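Local coordinates for dextranase (Pseudarthrobacter oxydans, PDB 6NZS), which catalyses the endohydrolysis of alpha-1,6-glucosidic linkages in dextran, as a family 49 glycoside hydrolase, at residues S58-G63 / E76-A81; Q153-Y158 / H179-N184. One frame throughout, in Å; residues are numbered along the deposited sequence.

Overall arrangement
Both contacts belong to the N-terminal Ig-like domain of this family 49 enzyme and lie on the same side of the chain's centre, their own centres about 14 Å apart. Contact 1 sets the loop after strand 51-58 against the short helix 76-81; contact 2, later in the chain, pairs strand 154-159 with strand 176-192. Helix 76-81 joins them. Its Ala81 O lies 2.9 Å from Arg183 NH1, a probable hydrogen bond, and Phe77 CE2 packs 3.6 Å from Tyr155 OH. Each contact also reaches residues of the beta-solenoid part of the chain, contact 1 through Ser58 and Ser62 to Glu336, contact 2 through His179 to His435.

Contact 1 of 2, residues S58-G63 / E76-A81; sequences SIPRSG and EFSSQA
Pro60 and Ser79 bring the two backbones together, their CA atoms 5.3 Å apart, where segment 58-63 runs from the end of strand 51-58 into a loop and passes beside the helix 76-81. The pyrrolidine ring of Pro60 lies against the helix, its CG 3.4 Å from Ser78 OG and its CB 4.0 Å from Ser79 CB. Small serines suit this surface because they let the ring come close to the helix backbone, and Ser78 OG is itself hydrogen-bonded to Ala75 O. Arg61 reaches toward the helix at a slant to Glu76, its chain extended from CG to NE (chi3 -179°). At the edge of its guanidinium NH2 forms a salt bridge to Glu76 OE2 at 3.3 Å, whose hydrogen bond is weak because it is strongly bent; the carboxylate plane is turned 60° away. The stronger partner of Arg61 is Asp73, which takes NE, while Glu76 OE2 also receives Asp73 N and pairs with Lys66. A water ties the two sides further, donating to Pro60 O at 2.7 Å and lying 2.8 Å from Ser79 OG. Two acids and two bases thus share one charged cluster beside the proline; the nearby positive charges of Arg61 and Lys66 would probably favour the ionised forms of Glu76 and Asp73.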
ATOM      1  N   SER A  58      12.884   6.892  -2.464  1.00  9.10           N
ATOM      2  CA  SER A  58      12.058   7.224  -3.616  1.00  9.14           C
ATOM      3  C   SER A  58      11.613   8.673  -3.496  1.00  9.90           C
ATOM      4  O   SER A  58      11.345   9.157  -2.394  1.00  9.73           O
ATOM      5  CB  SER A  58      10.834   6.305  -3.650  1.00 10.51           C
ATOM      6  OG  SER A  58       9.872   6.754  -4.585  1.00 10.94           O
ATOM      7  N   ILE A  59      11.578   9.380  -4.625  1.00  8.61           N
ATOM      8  CA  ILE A  59      11.093  10.760  -4.660  1.00 10.26           C
ATOM      9  C   ILE A  59      10.029  10.872  -5.744  1.00  8.75           C
ATOM     10  O   ILE A  59       9.974  10.042  -6.667  1.00  9.20           O
ATOM     11  CB  ILE A  59      12.246  11.778  -4.868  1.00 10.96           C
ATOM     12  CG1 ILE A  59      12.805  11.719  -6.295  1.00  9.46           C
ATOM     13  CG2 ILE A  59      13.350  11.538  -3.862  1.00 11.07           C
ATOM     14  CD1 ILE A  59      13.859  12.817  -6.581  1.00 14.01           C
ATOM     15  N   PRO A  60       9.146  11.871  -5.643  1.00  9.65           N
ATOM     16  CA  PRO A  60       8.013  11.970  -6.578  1.00 10.52           C
ATOM     17  C   PRO A  60       8.480  12.095  -8.021  1.00  9.49           C
ATOM     18  O   PRO A  60       9.315  12.944  -8.351  1.00 11.66           O
ATOM     19  CB  PRO A  60       7.275  13.231  -6.104  1.00 10.41           C
ATOM     20  CG  PRO A  60       7.630  13.340  -4.643  1.00 10.80           C
ATOM     21  CD  PRO A  60       9.050  12.857  -4.552  1.00 11.15           C
ATOM     22  N   ARG A  61       7.933  11.237  -8.882  1.00 10.68           N
ATOM     23  CA  ARG A  61       8.280  11.169 -10.302  1.00 10.42           C
ATOM     24  C   ARG A  61       9.738  10.818 -10.533  1.00 12.06           C
ATOM     25  O   ARG A  61      10.253  11.020 -11.636  1.00 11.38           O
ATOM     26  CB  ARG A  61       7.952  12.466 -11.065  1.00 10.78           C
ATOM     27  CG  ARG A  61       6.602  13.057 -10.776  1.00 12.00           C
ATOM     28  CD  ARG A  61       6.203  14.048 -11.878  1.00 11.24           C
ATOM     29  NE  ARG A  61       4.905  14.637 -11.586  1.00 12.12           N
ATOM     30  CZ  ARG A  61       4.734  15.749 -10.885  1.00 10.11           C
ATOM     31  NH1 ARG A  61       5.786  16.424 -10.438  1.00 11.17           N
ATOM     32  NH2 ARG A  61       3.509  16.188 -10.642  1.00 12.50           N
ATOM     33  N   SER A  62      10.443  10.320  -9.512  1.00  9.74           N
ATOM     34  CA  SER A  62      11.899  10.215  -9.569  1.00 10.40           C
ATOM     35  C   SER A  62      12.564  11.553  -9.886  1.00 11.79           C
ATOM     36  O   SER A  62      13.694  11.574 -10.372  1.00 13.09           O
ATOM     37  CB  SER A  62      12.397   9.121 -10.533  1.00 11.08           C
ATOM     38  OG  SER A  62      12.632   7.890  -9.861  1.00 14.64           O
ATOM     39  N   GLY A  63      11.887  12.663  -9.616  1.00 11.14           N
ATOM     40  CA  GLY A  63      12.430  13.978  -9.900  1.00 10.89           C
ATOM     41  C   GLY A  63      12.339  14.391 -11.347  1.00 13.36           C
ATOM     42  O   GLY A  63      12.858  15.456 -11.709  1.00 16.92           O
ATOM     43  N   GLU A  76       1.590  16.154  -7.633  1.00 12.07           N
ATOM     44  CA  GLU A  76       1.868  17.587  -7.569  1.00 11.81           C
ATOM     45  C   GLU A  76       2.246  18.029  -6.161  1.00 11.25           C
ATOM     46  O   GLU A  76       3.285  18.670  -5.966  1.00 11.88           O
ATOM     47  CB  GLU A  76       0.674  18.381  -8.093  1.00 13.37           C
ATOM     48  CG  GLU A  76       0.550  18.385  -9.614  1.00 15.09           C
ATOM     49  CD  GLU A  76       0.018  17.077 -10.186  1.00 14.64           C
ATOM     50  OE1 GLU A  76      -0.686  16.333  -9.465  1.00 14.09           O
ATOM     51  OE2 GLU A  76       0.307  16.797 -11.363  1.00 14.83           O
ATOM     52  N   PHE A  77       1.409  17.721  -5.162  1.00 11.68           N
ATOM     53  CA  PHE A  77       1.724  18.175  -3.808  1.00 10.13           C
ATOM     54  C   PHE A  77       3.013  17.547  -3.304  1.00  9.78           C
ATOM     55  O   PHE A  77       3.880  18.235  -2.757  1.00 11.22           O
ATOM     56  CB  PHE A  77       0.599  17.866  -2.820  1.00 10.92           C
ATOM     57  CG  PHE A  77       0.968  18.204  -1.393  1.00 10.67           C
ATOM     58  CD1 PHE A  77       1.122  19.528  -1.009  1.00 11.16           C
ATOM     59  CD2 PHE A  77       1.194  17.208  -0.446  1.00 12.25           C
ATOM     60  CE1 PHE A  77       1.477  19.861   0.290  1.00 12.10           C
ATOM     61  CE2 PHE A  77       1.549  17.540   0.863  1.00 11.56           C
ATOM     62  CZ  PHE A  77       1.691  18.864   1.228  1.00 12.13           C
ATOM     63  N   SER A  78       3.156  16.230  -3.472  1.00 10.57           N
ATOM     64  CA  SER A  78       4.349  15.571  -2.950  1.00 10.40           C
ATOM     65  C   SER A  78       5.618  16.138  -3.581  1.00  9.80           C
ATOM     66  O   SER A  78       6.614  16.375  -2.888  1.00 10.03           O
ATOM     67  CB  SER A  78       4.254  14.066  -3.161  1.00 11.77           C
ATOM     68  OG  SER A  78       4.230  13.736  -4.533  1.00 18.92           O
ATOM     69  N   SER A  79       5.592  16.395  -4.887  1.00 10.21           N
ATOM     70  CA  SER A  79       6.741  16.989  -5.564  1.00 10.43           C
ATOM     71  C   SER A  79       7.011  18.404  -5.060  1.00 11.70           C
ATOM     72  O   SER A  79       8.153  18.750  -4.728  1.00 13.39           O
ATOM     73  CB  SER A  79       6.487  16.985  -7.071  1.00 13.00           C
ATOM     74  OG  SER A  79       7.561  17.580  -7.774  1.00 16.86           O
ATOM     75  N   GLN A  80       5.966  19.230  -4.975  1.00 11.97           N
ATOM     76  CA  GLN A  80       6.155  20.635  -4.627  1.00 12.77           C
ATOM     77  C   GLN A  80       6.527  20.819  -3.162  1.00 13.83           C
ATOM     78  O   GLN A  80       7.257  21.757  -2.827  1.00 15.06           O
ATOM     79  CB  GLN A  80       4.906  21.428  -5.014  1.00 14.74           C
ATOM     80  CG  GLN A  80       4.717  21.465  -6.530  1.00 15.32           C
ATOM     81  CD  GLN A  80       3.437  22.150  -6.960  1.00 18.24           C
ATOM     82  OE1 GLN A  80       3.007  23.133  -6.353  1.00 24.51           O
ATOM     83  NE2 GLN A  80       2.822  21.638  -8.021  1.00 18.93           N
ATOM     84  N   ALA A  81       6.054  19.939  -2.282  1.00  9.89           N
ATOM     85  CA  ALA A  81       6.397  19.999  -0.868  1.00 11.28           C
ATOM     86  C   ALA A  81       7.712  19.304  -0.554  1.00 10.78           C
ATOM     87  O   ALA A  81       8.174  19.374   0.592  1.00 14.28           O
ATOM     88  CB  ALA A  81       5.274  19.387  -0.024  1.00 12.19           C
TER
HETATM   89  O   HOH W   1       9.563  15.632  -8.003  1.00 18.74           O

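Contact 2 of 2, residues Q153-Y158 / H179-N184; sequences QLYTAY and HTEPRN
Tyr155 OH donates to Glu181 OE2 at 2.7 Å, reaching the carboxylate on its anti side, slightly out of its plane. The two side chains run side by side in the same direction, because both first torsions (chi1 83° and 70°) set CG between the backbone N and the carbonyl carbon; ring and carboxylate planes stand 51° apart. Arg437 forms a salt bridge to the same OE2 and Trp406 bonds OE1, so both carboxylate oxygens are engaged, which would probably favour the charged form. Past Pro182, Asn184 ND2 donates to Gln153 OE1 at 2.7 Å, the two amides moderately inclined. On the other face of the strand pair Thr156 OG1 and Thr180 OG1 lie 2.7 Å apart in a hydrogen bond, their beta-branched side chains well suited to extended backbone. These groups decorate an antiparallel strand pair of the Ig-like domain: Tyr155 and Glu181 exchange two backbone bonds (2.9 Å from Tyr155 N to Glu181 O), and Ala157 N donates to His179 O in the next hydrogen-bonded pair, the return bond from His179 N being weak. Arg183 N then donates almost straight to Gln153 O. Farther out, the guanidinium of Arg183, held at NH1 by Ala81, lays one face over Tyr155 CB, and Leu154 CD2 packs 3.8 Å from Pro182 CD. Small Ala157 meets Phe77 of the helix 76-81.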
ATOM      1  N   GLN A 153      11.481  16.428  11.603  1.00  9.60           N
ATOM      2  CA  GLN A 153      11.089  16.142  10.229  1.00  9.38           C
ATOM      3  C   GLN A 153       9.591  16.292   9.986  1.00 10.69           C
ATOM      4  O   GLN A 153       9.164  16.275   8.826  1.00 11.63           O
ATOM      5  CB  GLN A 153      11.571  14.738   9.842  1.00 10.70           C
ATOM      6  CG  GLN A 153      13.037  14.715   9.446  1.00 11.58           C
ATOM      7  CD  GLN A 153      13.258  15.430   8.137  1.00 12.50           C
ATOM      8  OE1 GLN A 153      12.567  15.163   7.157  1.00 12.14           O
ATOM      9  NE2 GLN A 153      14.191  16.371   8.117  1.00 13.65           N
ATOM     10  N   LEU A 154       8.790  16.445  11.032  1.00 10.07           N
ATOM     11  CA  LEU A 154       7.348  16.533  10.857  1.00  9.31           C
ATOM     12  C   LEU A 154       6.960  17.826  10.159  1.00 10.96           C
ATOM     13  O   LEU A 154       7.530  18.889  10.415  1.00 12.73           O
ATOM     14  CB  LEU A 154       6.640  16.471  12.212  1.00 10.51           C
ATOM     15  CG  LEU A 154       6.813  15.177  13.011  1.00 10.47           C
ATOM     16  CD1 LEU A 154       6.048  15.252  14.323  1.00 13.61           C
ATOM     17  CD2 LEU A 154       6.357  13.986  12.170  1.00 10.93           C
ATOM     18  N   TYR A 155       5.955  17.729   9.299  1.00 10.19           N
ATOM     19  CA  TYR A 155       5.282  18.887   8.732  1.00 10.70           C
ATOM     20  C   TYR A 155       3.788  18.581   8.733  1.00 10.34           C
ATOM     21  O   TYR A 155       3.366  17.426   8.865  1.00 10.29           O
ATOM     22  CB  TYR A 155       5.770  19.191   7.298  1.00 10.28           C
ATOM     23  CG  TYR A 155       5.034  18.328   6.303  1.00  9.96           C
ATOM     24  CD1 TYR A 155       5.342  16.978   6.183  1.00  9.32           C
ATOM     25  CD2 TYR A 155       3.972  18.831   5.551  1.00  9.14           C
ATOM     26  CE1 TYR A 155       4.641  16.158   5.336  1.00 10.57           C
ATOM     27  CE2 TYR A 155       3.260  18.017   4.704  1.00  9.89           C
ATOM     28  CZ  TYR A 155       3.598  16.675   4.596  1.00 10.74           C
ATOM     29  OH  TYR A 155       2.888  15.852   3.758  1.00 12.54           O
ATOM     30  N   THR A 156       2.977  19.617   8.553  1.00  9.30           N
ATOM     31  CA  THR A 156       1.535  19.450   8.450  1.00 10.35           C
ATOM     32  C   THR A 156       1.088  19.816   7.045  1.00  9.41           C
ATOM     33  O   THR A 156       1.443  20.886   6.529  1.00 11.21           O
ATOM     34  CB  THR A 156       0.803  20.300   9.495  1.00 11.09           C
ATOM     35  OG1 THR A 156       1.196  19.863  10.809  1.00 11.89           O
ATOM     36  CG2 THR A 156      -0.720  20.180   9.338  1.00 11.62           C
ATOM     37  N   ALA A 157       0.327  18.917   6.421  1.00  8.75           N
ATOM     38  CA  ALA A 157      -0.343  19.224   5.165  1.00  8.46           C
ATOM     39  C   ALA A 157      -1.666  19.917   5.466  1.00 10.29           C
ATOM     40  O   ALA A 157      -2.416  19.478   6.348  1.00  9.96           O
ATOM     41  CB  ALA A 157      -0.602  17.939   4.384  1.00 10.81           C
ATOM     42  N   TYR A 158      -1.940  21.003   4.741  1.00  9.11           N
ATOM     43  CA  TYR A 158      -3.171  21.771   4.882  1.00 10.34           C
ATOM     44  C   TYR A 158      -3.951  21.783   3.576  1.00  9.06           C
ATOM     45  O   TYR A 158      -3.377  21.683   2.493  1.00  9.95           O
ATOM     46  CB  TYR A 158      -2.859  23.233   5.232  1.00 10.12           C
ATOM     47  CG  TYR A 158      -2.193  23.396   6.568  1.00 11.52           C
ATOM     48  CD1 TYR A 158      -0.810  23.310   6.686  1.00 10.89           C
ATOM     49  CD2 TYR A 158      -2.939  23.635   7.711  1.00 11.74           C
ATOM     50  CE1 TYR A 158      -0.185  23.459   7.916  1.00 12.76           C
ATOM     51  CE2 TYR A 158      -2.319  23.784   8.946  1.00 12.85           C
ATOM     52  CZ  TYR A 158      -0.948  23.683   9.041  1.00 13.36           C
ATOM     53  OH  TYR A 158      -0.328  23.839  10.270  1.00 14.24           O
ATOM     54  N   HIS A 179      -3.181  16.570   7.885  1.00  9.15           N
ATOM     55  CA  HIS A 179      -2.442  15.483   8.512  1.00  8.89           C
ATOM     56  C   HIS A 179      -1.016  15.932   8.791  1.00  9.74           C
ATOM     57  O   HIS A 179      -0.462  16.747   8.051  1.00 10.05           O
ATOM     58  CB  HIS A 179      -2.424  14.243   7.605  1.00  9.79           C
ATOM     59  CG  HIS A 179      -2.045  12.990   8.326  1.00  7.97           C
ATOM     60  ND1 HIS A 179      -2.949  12.263   9.075  1.00  9.68           N
ATOM     61  CD2 HIS A 179      -0.857  12.351   8.441  1.00  8.55           C
ATOM     62  CE1 HIS A 179      -2.330  11.224   9.615  1.00  8.41           C
ATOM     63  NE2 HIS A 179      -1.063  11.253   9.246  1.00  8.87           N
ATOM     64  N   THR A 180      -0.426  15.383   9.853  1.00  9.08           N
ATOM     65  CA  THR A 180       0.953  15.663  10.240  1.00  8.91           C
ATOM     66  C   THR A 180       1.784  14.393  10.104  1.00  9.38           C
ATOM     67  O   THR A 180       1.396  13.334  10.607  1.00  9.78           O
ATOM     68  CB  THR A 180       0.990  16.180  11.678  1.00 10.88           C
ATOM     69  OG1 THR A 180       0.306  17.437  11.734  1.00 11.31           O
ATOM     70  CG2 THR A 180       2.427  16.377  12.152  1.00 12.16           C
ATOM     71  N   GLU A 181       2.917  14.485   9.413  1.00  9.85           N
ATOM     72  CA  GLU A 181       3.722  13.301   9.134  1.00  8.41           C
ATOM     73  C   GLU A 181       5.142  13.753   8.804  1.00  9.92           C
ATOM     74  O   GLU A 181       5.384  14.951   8.570  1.00  9.72           O
ATOM     75  CB  GLU A 181       3.131  12.498   7.965  1.00 10.18           C
ATOM     76  CG  GLU A 181       3.298  13.246   6.638  1.00  9.89           C
ATOM     77  CD  GLU A 181       2.578  12.635   5.447  1.00 10.70           C
ATOM     78  OE1 GLU A 181       2.002  11.540   5.568  1.00 12.27           O
ATOM     79  OE2 GLU A 181       2.591  13.269   4.372  1.00 14.44           O
ATOM     80  N   PRO A 182       6.108  12.828   8.785  1.00  8.38           N
ATOM     81  CA  PRO A 182       7.461  13.201   8.340  1.00  8.90           C
ATOM     82  C   PRO A 182       7.445  13.663   6.888  1.00  8.82           C
ATOM     83  O   PRO A 182       6.826  13.037   6.026  1.00  9.76           O
ATOM     84  CB  PRO A 182       8.258  11.894   8.496  1.00  9.52           C
ATOM     85  CG  PRO A 182       7.507  11.140   9.569  1.00 10.88           C
ATOM     86  CD  PRO A 182       6.064  11.449   9.318  1.00  7.76           C
ATOM     87  N   ARG A 183       8.142  14.773   6.618  1.00  9.02           N
ATOM     88  CA  ARG A 183       8.339  15.188   5.229  1.00  9.10           C
ATOM     89  C   ARG A 183       9.176  14.162   4.482  1.00  9.47           C
ATOM     90  O   ARG A 183       8.870  13.805   3.334  1.00  9.39           O
ATOM     91  CB  ARG A 183       9.048  16.541   5.186  1.00 10.88           C
ATOM     92  CG  ARG A 183       9.164  17.111   3.775  1.00 13.36           C
ATOM     93  CD  ARG A 183       9.897  18.460   3.711  1.00 16.05           C
ATOM     94  NE  ARG A 183       9.401  19.454   4.672  1.00 21.79           N
ATOM     95  CZ  ARG A 183       8.504  20.406   4.407  1.00 20.84           C
ATOM     96  NH1 ARG A 183       7.955  20.529   3.203  1.00 19.60           N
ATOM     97  NH2 ARG A 183       8.148  21.249   5.366  1.00 21.94           N
ATOM     98  N   ASN A 184      10.243  13.693   5.122  1.00  8.20           N
ATOM     99  CA  ASN A 184      11.105  12.649   4.589  1.00  8.67           C
ATOM    100  C   ASN A 184      10.845  11.425   5.457  1.00  8.10           C
ATOM    101  O   ASN A 184      11.320  11.341   6.594  1.00  9.99           O
ATOM    102  CB  ASN A 184      12.556  13.114   4.635  1.00  9.91           C
ATOM    103  CG  ASN A 184      12.772  14.356   3.807  1.00 10.26           C
ATOM    104  OD1 ASN A 184      12.690  14.314   2.581  1.00 10.56           O
ATOM    105  ND2 ASN A 184      13.019  15.480   4.470  1.00 11.62           N
TER
HETATM  106  O   HOH W   2      10.114  19.336   7.654  1.00 31.07           O
HETATM  107  O   HOH W   3       9.041  20.949   8.548  1.00 33.35           O